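Local coordinates for polyketide synthase PksJ (Bacillus subtilis subsp. subtilis, PDB 4J1Q), which carries a ketoreductase domain that binds NADPH and catalyses stereoselective alpha- and beta-ketoreduction on the bacillaene assembly line, at residues A[101-106]-A[135-140]; A[109-114]-A[143-148]. All coordinates share one frame; numbering follows the deposited sequence.

Interaction 1. Residues A[101-106]-A[135-140]; sequences RKLSAG and IEFSKL
On one face of the F137 ring lies the CD1 methyl of L103, a CH-pi contact 25° off the ring normal and displaced toward CG. The modelled approach to CG is closer than two carbons can sit, so the exact height of the methyl is doubtful. The other branch of L103, CD2, comes within 4.1 Å of L140 CB. The isobutyl group thus bridges the first and last residues of a type I turn, F137 to L140, closed by L140 N on F137 O at 3.2 Å. In the Rossmann-like fold of the domain's N-terminal half, this turn carries the chain from helix 126-136 into strand 140-147, and helix 100-105 packs against it. K139 approaches that helix at its C-terminal end. With CG anti to its carbonyl carbon (chi1 -57°) and the rest of the chain extended, K139 runs alongside carbonyl oxygens, from CB at 3.9 Å from L103 O to NZ at 4.2 Å from A105 O. The NZ distance is too long for a hydrogen bond, although the ammonium group may still be favoured by the negative end of the helix.

Interaction 2. Residues A[109-114]-A[143-148]; sequences IIQAIV and QVIEIE
NE2 of Q111 is gripped twice: it donates to Q143 OE1 at 3.1 Å and to the backbone oxygen of L160 in helix 156-164. These glutamines sit side by side on neighbouring parallel strands, 108-115 and 140-147, joined through helix 126-136 as a beta-alpha-beta unit of the Rossmann-like N-terminal half. The hydrogen bond between the two side-chain amides is nearly straight. Q143 OE1 lies in the amide plane of Q111 and NE2 stands almost on the line of the acceptor C=O (176°), with the two amides 24° from coplanar. Q111 OE1 accepts from H47 and Q143 NE2 donates to D163 O, so both buried amides have their orientation fixed. The backbones form a parallel ladder in which Q143 N bonds to I110 O, A112 N to Q143 O at 2.8 Å, I145 N to A112 O and V114 N to I145 O. On the glutamine face, I113 and I145 lie side by side and pack against L160. The opposite face, with A112 and V144, receives helix 126-136. There V114 CG2, anti to its carbonyl carbon, meets the CG2 methyl of V144 at 3.8 Å.

How the interactions relate
Both interactions belong to the same neighbourhood of the fold, their centres about 20 Å apart. Interaction 2 is the core contact, with every touching residue buried, whereas interaction 1 lies near the surface and is only partly buried. The chain supplies them alternately: helix 100-105 leads into strand 108-115, and helix 126-136 leads through the turn that follows it into strand 140-147. Accordingly, 135-140 holds the helix end and turn, and 143-148 continues along the strand that follows. The chemistry changes with depth, from apolar and lysine packing without direct polar bonds between 101-106 and 135-140 to a backbone ladder and paired amides between 109-114 and 143-148. They meet where L140 CD1 packs on I110 CG1 at 3.7 Å.

Interaction 1. Residues A[101-106]-A[135-140]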
ATOM      1  N   ARG A 101     -17.417  19.965   8.706  1.00 74.74           N
ATOM      2  CA  ARG A 101     -18.733  20.576   8.771  1.00 78.69           C
ATOM      3  C   ARG A 101     -19.218  20.974   7.382  1.00 77.35           C
ATOM      4  O   ARG A 101     -20.381  20.778   7.057  1.00 81.33           O
ATOM      5  CB  ARG A 101     -18.724  21.787   9.710  1.00 85.09           C
ATOM      6  CG  ARG A 101     -19.757  21.724  10.831  1.00 94.41           C
ATOM      7  CD  ARG A 101     -19.230  22.325  12.129  1.00101.25           C
ATOM      8  NE  ARG A 101     -18.043  21.614  12.603  1.00109.42           N
ATOM      9  CZ  ARG A 101     -17.345  21.933  13.687  1.00110.82           C
ATOM     10  NH1 ARG A 101     -17.725  22.949  14.458  1.00104.86           N
ATOM     11  NH2 ARG A 101     -16.268  21.222  13.999  1.00 99.56           N
ATOM     12  N   LYS A 102     -18.321  21.485   6.549  1.00 74.29           N
ATOM     13  CA  LYS A 102     -18.677  21.796   5.164  1.00 79.73           C
ATOM     14  C   LYS A 102     -19.166  20.557   4.414  1.00 78.87           C
ATOM     15  O   LYS A 102     -20.250  20.561   3.821  1.00 77.48           O
ATOM     16  CB  LYS A 102     -17.494  22.409   4.426  1.00 83.36           C
ATOM     17  CG  LYS A 102     -17.065  23.769   4.943  1.00 93.39           C
ATOM     18  CD  LYS A 102     -15.928  24.304   4.084  1.00109.50           C
ATOM     19  CE  LYS A 102     -15.485  25.690   4.529  1.00128.07           C
ATOM     20  NZ  LYS A 102     -14.325  26.161   3.721  1.00142.55           N
ATOM     21  N   LEU A 103     -18.353  19.505   4.426  1.00 74.82           N
ATOM     22  CA  LEU A 103     -18.704  18.281   3.725  1.00 72.75           C
ATOM     23  C   LEU A 103     -20.126  17.888   4.082  1.00 73.90           C
ATOM     24  O   LEU A 103     -20.860  17.399   3.256  1.00 73.53           O
ATOM     25  CB  LEU A 103     -17.741  17.152   4.089  1.00 75.56           C
ATOM     26  CG  LEU A 103     -16.295  17.333   3.608  1.00 73.78           C
ATOM     27  CD1 LEU A 103     -15.444  16.153   4.037  1.00 74.01           C
ATOM     28  CD2 LEU A 103     -16.243  17.498   2.096  1.00 79.68           C
ATOM     29  N   SER A 104     -20.520  18.117   5.322  1.00 76.97           N
ATOM     30  CA  SER A 104     -21.889  17.842   5.697  1.00 78.89           C
ATOM     31  C   SER A 104     -22.804  18.726   4.873  1.00 77.84           C
ATOM     32  O   SER A 104     -23.782  18.256   4.308  1.00 76.65           O
ATOM     33  CB  SER A 104     -22.118  18.080   7.190  1.00 76.86           C
ATOM     34  OG  SER A 104     -23.487  17.934   7.512  1.00 80.12           O
ATOM     35  N   ALA A 105     -22.437  19.996   4.750  1.00 82.59           N
ATOM     36  CA  ALA A 105     -23.311  20.991   4.137  1.00 83.95           C
ATOM     37  C   ALA A 105     -23.429  20.791   2.636  1.00 87.79           C
ATOM     38  O   ALA A 105     -24.528  20.837   2.086  1.00 96.87           O
ATOM     39  CB  ALA A 105     -22.826  22.400   4.445  1.00 83.75           C
ATOM     40  N   GLY A 106     -22.294  20.601   1.968  1.00 83.71           N
ATOM     41  CA  GLY A 106     -22.257  20.695   0.515  1.00 74.52           C
ATOM     42  C   GLY A 106     -21.054  20.013  -0.105  1.00 78.38           C
ATOM     43  O   GLY A 106     -20.099  19.635   0.597  1.00 74.02           O
ATOM     44  N   ILE A 135     -15.471   7.470   1.062  1.00 43.64           N
ATOM     45  CA  ILE A 135     -16.410   6.579   1.736  1.00 47.93           C
ATOM     46  C   ILE A 135     -17.011   7.230   2.999  1.00 48.93           C
ATOM     47  O   ILE A 135     -18.213   7.114   3.261  1.00 49.69           O
ATOM     48  CB  ILE A 135     -15.755   5.226   2.086  1.00 50.61           C
ATOM     49  CG1 ILE A 135     -15.475   4.416   0.800  1.00 50.35           C
ATOM     50  CG2 ILE A 135     -16.642   4.441   3.038  1.00 49.90           C
ATOM     51  CD1 ILE A 135     -14.476   3.286   0.997  1.00 44.73           C
ATOM     52  N   GLU A 136     -16.184   7.964   3.738  1.00 45.39           N
ATOM     53  CA  GLU A 136     -16.600   8.553   5.007  1.00 45.65           C
ATOM     54  C   GLU A 136     -17.363   9.855   4.790  1.00 47.39           C
ATOM     55  O   GLU A 136     -18.151  10.264   5.635  1.00 49.77           O
ATOM     56  CB  GLU A 136     -15.385   8.784   5.923  1.00 41.33           C
ATOM     57  CG  GLU A 136     -14.770   7.474   6.437  1.00 40.05           C
ATOM     58  CD  GLU A 136     -13.643   7.689   7.451  1.00 36.66           C
ATOM     59  OE1 GLU A 136     -13.475   8.832   7.928  1.00 35.55           O
ATOM     60  OE2 GLU A 136     -12.912   6.714   7.775  1.00 34.75           O
ATOM     61  N   PHE A 137     -17.109  10.511   3.665  1.00 45.36           N
ATOM     62  CA  PHE A 137     -17.749  11.785   3.370  1.00 47.36           C
ATOM     63  C   PHE A 137     -18.549  11.732   2.055  1.00 49.20           C
ATOM     64  O   PHE A 137     -17.992  11.880   0.981  1.00 47.86           O
ATOM     65  CB  PHE A 137     -16.710  12.922   3.349  1.00 47.08           C
ATOM     66  CG  PHE A 137     -15.921  13.057   4.639  1.00 48.08           C
ATOM     67  CD1 PHE A 137     -14.537  12.845   4.663  1.00 45.55           C
ATOM     68  CD2 PHE A 137     -16.561  13.357   5.838  1.00 48.10           C
ATOM     69  CE1 PHE A 137     -13.815  12.975   5.840  1.00 44.47           C
ATOM     70  CE2 PHE A 137     -15.851  13.422   7.031  1.00 48.27           C
ATOM     71  CZ  PHE A 137     -14.478  13.228   7.034  1.00 46.83           C
ATOM     72  N   SER A 138     -19.855  11.499   2.164  1.00 54.31           N
ATOM     73  CA  SER A 138     -20.767  11.383   1.014  1.00 59.04           C
ATOM     74  C   SER A 138     -20.486  12.327  -0.168  1.00 59.19           C
ATOM     75  O   SER A 138     -20.693  11.966  -1.320  1.00 61.56           O
ATOM     76  CB  SER A 138     -22.224  11.595   1.480  1.00 63.96           C
ATOM     77  OG  SER A 138     -22.840  10.383   1.870  1.00 70.17           O
ATOM     78  N   LYS A 139     -20.151  13.576   0.121  1.00 60.02           N
ATOM     79  CA  LYS A 139     -20.280  14.644  -0.863  1.00 61.51           C
ATOM     80  C   LYS A 139     -18.920  15.169  -1.289  1.00 57.64           C
ATOM     81  O   LYS A 139     -18.796  16.282  -1.825  1.00 59.35           O
ATOM     82  CB  LYS A 139     -21.140  15.777  -0.300  1.00 63.16           C
ATOM     83  CG  LYS A 139     -22.528  15.336   0.138  1.00 68.29           C
ATOM     84  CD  LYS A 139     -23.460  16.526   0.343  1.00 76.24           C
ATOM     85  CE  LYS A 139     -24.769  16.061   0.956  1.00 82.97           C
ATOM     86  NZ  LYS A 139     -25.839  17.091   0.872  1.00 94.52           N
ATOM     87  N   LEU A 140     -17.910  14.343  -1.062  1.00 53.83           N
ATOM     88  CA  LEU A 140     -16.552  14.656  -1.444  1.00 52.11           C
ATOM     89  C   LEU A 140     -16.196  13.929  -2.736  1.00 49.38           C
ATOM     90  O   LEU A 140     -16.544  12.767  -2.913  1.00 50.67           O
ATOM     91  CB  LEU A 140     -15.612  14.229  -0.331  1.00 48.45           C
ATOM     92  CG  LEU A 140     -14.118  14.267  -0.623  1.00 46.43           C
ATOM     93  CD1 LEU A 140     -13.694  15.691  -0.885  1.00 46.92           C
ATOM     94  CD2 LEU A 140     -13.369  13.712   0.583  1.00 45.14           C
TER

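Interaction 2. Residues A[109-114]-A[143-148]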
ATOM      1  N   ILE A 109     -14.467  19.258  -3.929  1.00 54.95           N
ATOM      2  CA  ILE A 109     -13.521  18.580  -4.780  1.00 53.72           C
ATOM      3  C   ILE A 109     -12.098  18.872  -4.298  1.00 53.06           C
ATOM      4  O   ILE A 109     -11.740  20.035  -4.058  1.00 52.81           O
ATOM      5  CB  ILE A 109     -13.674  19.004  -6.258  1.00 57.90           C
ATOM      6  CG1 ILE A 109     -12.764  18.140  -7.131  1.00 59.03           C
ATOM      7  CG2 ILE A 109     -13.317  20.477  -6.430  1.00 60.21           C
ATOM      8  CD1 ILE A 109     -13.138  18.094  -8.602  1.00 67.79           C
ATOM      9  N   ILE A 110     -11.351  17.802  -4.012  1.00 49.03           N
ATOM     10  CA  ILE A 110      -9.910  17.908  -3.824  1.00 48.80           C
ATOM     11  C   ILE A 110      -9.191  17.187  -4.942  1.00 48.78           C
ATOM     12  O   ILE A 110      -9.521  16.047  -5.259  1.00 45.36           O
ATOM     13  CB  ILE A 110      -9.445  17.298  -2.495  1.00 48.25           C
ATOM     14  CG1 ILE A 110     -10.478  17.546  -1.409  1.00 56.28           C
ATOM     15  CG2 ILE A 110      -8.083  17.854  -2.098  1.00 45.73           C
ATOM     16  CD1 ILE A 110     -10.070  16.978  -0.070  1.00 57.09           C
ATOM     17  N   GLN A 111      -8.181  17.845  -5.498  1.00 48.66           N
ATOM     18  CA  GLN A 111      -7.325  17.241  -6.493  1.00 49.38           C
ATOM     19  C   GLN A 111      -5.887  17.328  -6.025  1.00 51.17           C
ATOM     20  O   GLN A 111      -5.383  18.426  -5.704  1.00 54.87           O
ATOM     21  CB  GLN A 111      -7.456  17.964  -7.825  1.00 51.12           C
ATOM     22  CG  GLN A 111      -8.893  18.162  -8.271  1.00 54.74           C
ATOM     23  CD  GLN A 111      -8.981  18.840  -9.626  1.00 57.16           C
ATOM     24  OE1 GLN A 111      -8.537  19.976  -9.782  1.00 58.23           O
ATOM     25  NE2 GLN A 111      -9.514  18.131 -10.619  1.00 53.58           N
ATOM     26  N   ALA A 112      -5.229  16.175  -5.988  1.00 44.85           N
ATOM     27  CA  ALA A 112      -3.834  16.122  -5.596  1.00 44.99           C
ATOM     28  C   ALA A 112      -2.998  16.049  -6.837  1.00 46.65           C
ATOM     29  O   ALA A 112      -3.283  15.265  -7.755  1.00 45.18           O
ATOM     30  CB  ALA A 112      -3.561  14.928  -4.704  1.00 41.92           C
ATOM     31  N   ILE A 113      -1.994  16.915  -6.895  1.00 48.09           N
ATOM     32  CA  ILE A 113      -1.106  16.922  -8.034  1.00 50.59           C
ATOM     33  C   ILE A 113       0.212  16.310  -7.633  1.00 48.88           C
ATOM     34  O   ILE A 113       0.868  16.776  -6.710  1.00 49.71           O
ATOM     35  CB  ILE A 113      -0.908  18.334  -8.599  1.00 50.73           C
ATOM     36  CG1 ILE A 113      -2.234  19.097  -8.577  1.00 54.59           C
ATOM     37  CG2 ILE A 113      -0.389  18.258 -10.012  1.00 52.94           C
ATOM     38  CD1 ILE A 113      -3.343  18.526  -9.437  1.00 54.13           C
ATOM     39  N   VAL A 114       0.480  15.154  -8.209  1.00 49.34           N
ATOM     40  CA  VAL A 114       1.697  14.419  -7.924  1.00 50.80           C
ATOM     41  C   VAL A 114       2.491  14.408  -9.224  1.00 55.80           C
ATOM     42  O   VAL A 114       1.969  13.991 -10.274  1.00 52.93           O
ATOM     43  CB  VAL A 114       1.383  12.970  -7.466  1.00 47.14           C
ATOM     44  CG1 VAL A 114       2.637  12.251  -6.945  1.00 47.22           C
ATOM     45  CG2 VAL A 114       0.273  12.985  -6.425  1.00 41.65           C
ATOM     46  N   GLN A 143      -9.539  13.357  -6.245  1.00 40.89           N
ATOM     47  CA  GLN A 143      -8.778  12.834  -7.370  1.00 40.44           C
ATOM     48  C   GLN A 143      -7.307  13.015  -7.131  1.00 39.65           C
ATOM     49  O   GLN A 143      -6.870  14.053  -6.662  1.00 39.20           O
ATOM     50  CB  GLN A 143      -9.163  13.520  -8.697  1.00 41.77           C
ATOM     51  CG  GLN A 143     -10.565  13.196  -9.177  1.00 44.80           C
ATOM     52  CD  GLN A 143     -11.054  14.116 -10.303  1.00 50.83           C
ATOM     53  OE1 GLN A 143     -10.600  15.251 -10.448  1.00 50.13           O
ATOM     54  NE2 GLN A 143     -12.001  13.622 -11.091  1.00 52.08           N
ATOM     55  N   VAL A 144      -6.540  12.003  -7.503  1.00 37.94           N
ATOM     56  CA  VAL A 144      -5.105  12.144  -7.499  1.00 39.00           C
ATOM     57  C   VAL A 144      -4.653  12.185  -8.944  1.00 39.48           C
ATOM     58  O   VAL A 144      -5.146  11.427  -9.773  1.00 40.11           O
ATOM     59  CB  VAL A 144      -4.446  10.976  -6.742  1.00 35.48           C
ATOM     60  CG1 VAL A 144      -5.058   9.677  -7.223  1.00 41.18           C
ATOM     61  CG2 VAL A 144      -2.945  10.979  -6.953  1.00 33.70           C
ATOM     62  N   ILE A 145      -3.862  13.196  -9.272  1.00 41.36           N
ATOM     63  CA  ILE A 145      -3.471  13.449 -10.646  1.00 43.71           C
ATOM     64  C   ILE A 145      -1.955  13.476 -10.738  1.00 46.26           C
ATOM     65  O   ILE A 145      -1.303  14.383 -10.213  1.00 50.39           O
ATOM     66  CB  ILE A 145      -4.040  14.792 -11.143  1.00 46.78           C
ATOM     67  CG1 ILE A 145      -5.565  14.699 -11.296  1.00 45.67           C
ATOM     68  CG2 ILE A 145      -3.366  15.204 -12.448  1.00 48.50           C
ATOM     69  CD1 ILE A 145      -6.278  16.016 -11.091  1.00 46.83           C
ATOM     70  N   GLU A 146      -1.401  12.475 -11.408  1.00 47.09           N
ATOM     71  CA  GLU A 146       0.046  12.309 -11.491  1.00 51.75           C
ATOM     72  C   GLU A 146       0.535  12.939 -12.794  1.00 54.40           C
ATOM     73  O   GLU A 146      -0.019  12.677 -13.856  1.00 51.78           O
ATOM     74  CB  GLU A 146       0.411  10.813 -11.468  1.00 47.77           C
ATOM     75  CG  GLU A 146      -0.082  10.066 -10.231  1.00 52.95           C
ATOM     76  CD  GLU A 146      -0.106   8.544 -10.404  1.00 53.63           C
ATOM     77  OE1 GLU A 146       0.898   7.951 -10.888  1.00 49.44           O
ATOM     78  OE2 GLU A 146      -1.128   7.933 -10.019  1.00 53.71           O
ATOM     79  N   ILE A 147       1.564  13.775 -12.713  1.00 60.84           N
ATOM     80  CA  ILE A 147       1.977  14.567 -13.866  1.00 60.04           C
ATOM     81  C   ILE A 147       3.469  14.453 -14.069  1.00 62.14           C
ATOM     82  O   ILE A 147       4.249  14.725 -13.155  1.00 64.38           O
ATOM     83  CB  ILE A 147       1.640  16.045 -13.674  1.00 64.75           C
ATOM     84  CG1 ILE A 147       0.128  16.226 -13.567  1.00 64.46           C
ATOM     85  CG2 ILE A 147       2.231  16.881 -14.809  1.00 68.22           C
ATOM     86  CD1 ILE A 147      -0.289  17.627 -13.180  1.00 65.44           C
ATOM     87  N   GLU A 148       3.860  14.089 -15.284  1.00 65.95           N
ATOM     88  CA  GLU A 148       5.262  13.840 -15.622  1.00 73.13           C
ATOM     89  C   GLU A 148       6.140  15.096 -15.532  1.00 76.16           C
ATOM     90  O   GLU A 148       7.244  15.046 -14.981  1.00 77.22           O
ATOM     91  CB  GLU A 148       5.374  13.200 -17.012  1.00 76.44           C
ATOM     92  CG  GLU A 148       6.706  13.420 -17.711  1.00 92.27           C
ATOM     93  CD  GLU A 148       7.712  12.304 -17.459  1.00 96.60           C
ATOM     94  OE1 GLU A 148       7.324  11.114 -17.417  1.00100.59           O
ATOM     95  OE2 GLU A 148       8.913  12.618 -17.332  1.00107.39           O
TER